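Local coordinates for protein carboxylic ester hydrolase (Aspergillus niger, PDB 7K4O) that probably hydrolyses ester bonds of tannins, as a secreted serine esterase of the tannase family that holds gallic acid in its pocket, at residues Ile14-Ile25 with Leu160-Val169. Residues are numbered along the deposited sequence; the frame is centred on the assembly and turned at random.
Sequences IVKAALPPSEFI and LIGKALTRNV
Ala18, the last residue of helix 12-18, presses its methyl into the side of helix 144-169. Its CB lies 3.6 Å from CD1 of Leu165 and about as close to CB of Val169. Leu165 sets CG anti to its backbone N (chi1 169°), which carries CG toward segment 14-25, and CD1 then reaches the Ala18 methyl and also meets Leu19 and, more distantly, Val15. This is the tight, buried part of the contact, and the strands 28-47 and 50-66 continue it: Val15 rests on Val35 and Val60, Leu19 on Val35 and Phe62. One turn back from Ala18, at the edge of this core, CG2 of Ile14 meets CG2 of Val169 at 3.7 Å, the two side chains crossing at about a right angle.

Where helix 12-18 gives out, the carbonyl of Ala18 takes a hydrogen bond from the side-chain amide of Asn168, ND2 to O 2.8 Å and nearly straight at 165°. The oxygen sits almost in the Asn168 amide plane, although the nitrogen comes to it from above the carbonyl plane. Asn168 itself is exposed, so this bond marks the solvent border.

Beyond Leu19 the chain is extended, and Pro20 lays its ring beside the methyl of Ala164, CB to CB 4.1 Å, a looser fit. A type II turn from Pro21 to Phe24 then brings the phenyl ring back to the helix. Pro20 CB sits over the centre of one face and Ile25 CG1 nearer the rim of the other, while the ring edge meets Ile161, CE1 to CG1 3.6 Å. Ile25 ends on Leu160, CD1 to CD1 3.7 Å, in a partly exposed patch.

Segment 14-25 is thus strapped along helix 144-169 at the antiparallel end of the mixed central sheet; the helix-on-sheet layering itself is that of an alpha/beta-hydrolase fold.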
loop_
_atom_site.group_PDB
_atom_site.type_symbol
_atom_site.label_atom_id
_atom_site.label_comp_id
_atom_site.label_asym_id
_atom_site.label_seq_id
_atom_site.Cartn_x
_atom_site.Cartn_y
_atom_site.Cartn_z
ATOM N N ILE A 14 -33.525 -11.913 -7.805
ATOM C CA ILE A 14 -32.411 -12.897 -7.978
ATOM C C ILE A 14 -31.384 -12.671 -6.857
ATOM O O ILE A 14 -30.944 -13.641 -6.203
ATOM C CB ILE A 14 -31.781 -12.799 -9.370
ATOM C CG1 ILE A 14 -32.760 -13.324 -10.424
ATOM C CG2 ILE A 14 -30.439 -13.492 -9.394
ATOM C CD1 ILE A 14 -32.945 -14.835 -10.423
ATOM N N VAL A 15 -31.047 -11.426 -6.595
ATOM C CA VAL A 15 -29.982 -11.147 -5.582
ATOM C C VAL A 15 -30.513 -11.429 -4.187
ATOM O O VAL A 15 -29.810 -12.070 -3.357
ATOM C CB VAL A 15 -29.454 -9.723 -5.737
ATOM C CG1 VAL A 15 -28.602 -9.330 -4.550
ATOM C CG2 VAL A 15 -28.698 -9.587 -7.014
ATOM N N LYS A 16 -31.744 -11.041 -3.872
ATOM C CA LYS A 16 -32.281 -11.317 -2.534
ATOM C C LYS A 16 -32.318 -12.823 -2.273
ATOM O O LYS A 16 -31.974 -13.257 -1.151
ATOM C CB LYS A 16 -33.702 -10.761 -2.401
ATOM C CG LYS A 16 -33.771 -9.280 -2.140
ATOM C CD LYS A 16 -35.213 -8.770 -2.110
ATOM C CE LYS A 16 -35.272 -7.259 -2.091
ATOM N NZ LYS A 16 -36.674 -6.814 -1.878
ATOM N N ALA A 17 -32.646 -13.627 -3.286
ATOM C CA ALA A 17 -32.758 -15.084 -3.113
ATOM C C ALA A 17 -31.349 -15.681 -2.935
ATOM O O ALA A 17 -31.275 -16.758 -2.342
ATOM C CB ALA A 17 -33.481 -15.730 -4.281
ATOM N N ALA A 18 -30.284 -15.023 -3.409
ATOM C CA ALA A 18 -28.907 -15.577 -3.328
ATOM C C ALA A 18 -28.175 -15.096 -2.055
ATOM O O ALA A 18 -27.090 -15.602 -1.739
ATOM C CB ALA A 18 -28.142 -15.133 -4.537
ATOM N N LEU A 19 -28.696 -14.090 -1.355
ATOM C CA LEU A 19 -27.968 -13.628 -0.151
ATOM C C LEU A 19 -27.891 -14.773 0.847
ATOM O O LEU A 19 -28.819 -15.550 1.021
ATOM C CB LEU A 19 -28.712 -12.460 0.484
ATOM C CG LEU A 19 -28.545 -11.119 -0.191
ATOM C CD1 LEU A 19 -29.580 -10.177 0.434
ATOM C CD2 LEU A 19 -27.128 -10.602 -0.058
ATOM N N PRO A 20 -26.777 -14.890 1.611
ATOM C CA PRO A 20 -26.771 -15.802 2.733
ATOM C C PRO A 20 -27.818 -15.308 3.726
ATOM O O PRO A 20 -28.067 -14.101 3.845
ATOM C CB PRO A 20 -25.350 -15.703 3.272
ATOM C CG PRO A 20 -24.902 -14.326 2.854
ATOM C CD PRO A 20 -25.587 -14.043 1.529
ATOM N N PRO A 21 -28.369 -16.219 4.523
ATOM C CA PRO A 21 -29.305 -15.815 5.562
ATOM C C PRO A 21 -28.653 -15.026 6.710
ATOM O O PRO A 21 -27.488 -15.234 7.011
ATOM C CB PRO A 21 -29.824 -17.153 6.111
ATOM C CG PRO A 21 -28.746 -18.170 5.804
ATOM C CD PRO A 21 -28.031 -17.651 4.565
ATOM N N SER A 22 -29.446 -14.200 7.379
ATOM C CA SER A 22 -29.037 -13.629 8.685
ATOM C C SER A 22 -28.590 -14.768 9.635
ATOM O O SER A 22 -29.100 -15.919 9.595
ATOM C CB SER A 22 -30.123 -12.748 9.263
ATOM O OG SER A 22 -30.353 -11.621 8.449
ATOM N N GLU A 23 -27.582 -14.473 10.444
ATOM C CA GLU A 23 -26.908 -15.376 11.405
ATOM C C GLU A 23 -26.107 -16.464 10.718
ATOM O O GLU A 23 -25.543 -17.310 11.433
ATOM C CB GLU A 23 -27.865 -15.902 12.479
ATOM C CG GLU A 23 -28.683 -14.801 13.082
ATOM C CD GLU A 23 -27.873 -13.731 13.833
ATOM O OE1 GLU A 23 -26.739 -14.051 14.303
ATOM O OE2 GLU A 23 -28.394 -12.607 13.993
ATOM N N PHE A 24 -25.849 -16.344 9.415
ATOM C CA PHE A 24 -24.892 -17.295 8.788
ATOM C C PHE A 24 -23.510 -17.027 9.419
ATOM O O PHE A 24 -22.693 -17.915 9.497
ATOM C CB PHE A 24 -24.990 -17.272 7.270
ATOM C CG PHE A 24 -23.919 -16.467 6.612
ATOM C CD1 PHE A 24 -23.982 -15.092 6.618
ATOM C CD2 PHE A 24 -22.848 -17.083 6.012
ATOM C CE1 PHE A 24 -22.983 -14.346 6.025
ATOM C CE2 PHE A 24 -21.854 -16.338 5.414
ATOM C CZ PHE A 24 -21.930 -14.975 5.418
ATOM N N ILE A 25 -23.241 -15.761 9.700
ATOM C CA ILE A 25 -22.191 -15.350 10.676
ATOM C C ILE A 25 -22.978 -14.991 11.940
ATOM O O ILE A 25 -23.791 -14.033 11.858
ATOM C CB ILE A 25 -21.357 -14.152 10.189
ATOM C CG1 ILE A 25 -20.648 -14.407 8.856
ATOM C CG2 ILE A 25 -20.343 -13.747 11.257
ATOM C CD1 ILE A 25 -20.157 -13.147 8.232
ATOM N N LEU A 160 -16.651 -13.197 3.618
ATOM C CA LEU A 160 -17.596 -14.290 3.961
ATOM C C LEU A 160 -18.917 -14.060 3.238
ATOM O O LEU A 160 -19.454 -14.998 2.645
ATOM C CB LEU A 160 -17.795 -14.348 5.463
ATOM C CG LEU A 160 -16.611 -14.902 6.236
ATOM C CD1 LEU A 160 -16.767 -14.647 7.736
ATOM C CD2 LEU A 160 -16.487 -16.392 5.987
ATOM N N ILE A 161 -19.461 -12.850 3.309
ATOM C CA ILE A 161 -20.790 -12.555 2.701
ATOM C C ILE A 161 -20.699 -12.601 1.166
ATOM O O ILE A 161 -21.587 -13.230 0.522
ATOM C CB ILE A 161 -21.332 -11.212 3.187
ATOM C CG1 ILE A 161 -21.623 -11.276 4.665
ATOM C CG2 ILE A 161 -22.537 -10.816 2.366
ATOM C CD1 ILE A 161 -21.814 -9.898 5.292
ATOM N N GLY A 162 -19.704 -11.958 0.595
ATOM C CA GLY A 162 -19.550 -11.843 -0.864
ATOM C C GLY A 162 -19.321 -13.185 -1.524
ATOM O O GLY A 162 -19.927 -13.481 -2.557
ATOM N N LYS A 163 -18.487 -14.022 -0.918
ATOM C CA LYS A 163 -18.221 -15.366 -1.482
ATOM C C LYS A 163 -19.510 -16.195 -1.437
ATOM O O LYS A 163 -19.771 -16.900 -2.405
ATOM C CB LYS A 163 -17.052 -16.051 -0.793
ATOM C CG LYS A 163 -15.723 -15.376 -1.094
ATOM C CD LYS A 163 -14.587 -15.788 -0.163
ATOM C CE LYS A 163 -14.274 -17.256 -0.208
ATOM N NZ LYS A 163 -13.245 -17.624 0.803
ATOM N N ALA A 164 -20.281 -16.133 -0.378
ATOM C CA ALA A 164 -21.516 -16.914 -0.272
ATOM C C ALA A 164 -22.519 -16.415 -1.331
ATOM O O ALA A 164 -23.165 -17.257 -1.978
ATOM C CB ALA A 164 -22.107 -16.863 1.103
ATOM N N LEU A 165 -22.691 -15.100 -1.464
ATOM C CA LEU A 165 -23.615 -14.518 -2.469
ATOM C C LEU A 165 -23.190 -14.993 -3.873
ATOM O O LEU A 165 -24.065 -15.400 -4.676
ATOM C CB LEU A 165 -23.591 -12.993 -2.396
ATOM C CG LEU A 165 -24.307 -12.302 -3.562
ATOM C CD1 LEU A 165 -25.781 -12.601 -3.515
ATOM C CD2 LEU A 165 -24.057 -10.806 -3.528
ATOM N N THR A 166 -21.903 -14.942 -4.172
ATOM C CA THR A 166 -21.335 -15.279 -5.510
ATOM C C THR A 166 -21.628 -16.755 -5.771
ATOM O O THR A 166 -22.146 -17.068 -6.872
ATOM C CB THR A 166 -19.837 -15.028 -5.539
ATOM O OG1 THR A 166 -19.574 -13.630 -5.350
ATOM C CG2 THR A 166 -19.193 -15.501 -6.831
ATOM N N ARG A 167 -21.362 -17.656 -4.814
ATOM C CA ARG A 167 -21.685 -19.100 -5.035
ATOM C C ARG A 167 -23.170 -19.298 -5.318
ATOM O O ARG A 167 -23.522 -20.076 -6.259
ATOM C CB ARG A 167 -21.339 -19.965 -3.833
ATOM C CG ARG A 167 -19.857 -20.197 -3.679
ATOM C CD ARG A 167 -19.703 -21.160 -2.491
ATOM N NE ARG A 167 -18.340 -21.634 -2.566
ATOM C CZ ARG A 167 -17.924 -22.614 -3.364
ATOM N NH1 ARG A 167 -16.640 -22.923 -3.384
ATOM N NH2 ARG A 167 -18.785 -23.249 -4.142
ATOM N N ASN A 168 -24.021 -18.625 -4.573
ATOM C CA ASN A 168 -25.483 -18.828 -4.714
ATOM C C ASN A 168 -25.966 -18.248 -6.043
ATOM O O ASN A 168 -26.756 -18.922 -6.747
ATOM C CB ASN A 168 -26.249 -18.247 -3.550
ATOM C CG ASN A 168 -25.981 -18.932 -2.224
ATOM O OD1 ASN A 168 -25.618 -20.107 -2.223
ATOM N ND2 ASN A 168 -26.156 -18.214 -1.112
ATOM N N VAL A 169 -25.538 -17.051 -6.412
ATOM C CA VAL A 169 -26.168 -16.308 -7.522
ATOM C C VAL A 169 -25.797 -16.945 -8.855
ATOM O O VAL A 169 -26.656 -16.950 -9.754
ATOM C CB VAL A 169 -25.879 -14.804 -7.422
ATOM C CG1 VAL A 169 -24.551 -14.492 -7.997
ATOM C CG2 VAL A 169 -27.005 -14.005 -8.080
#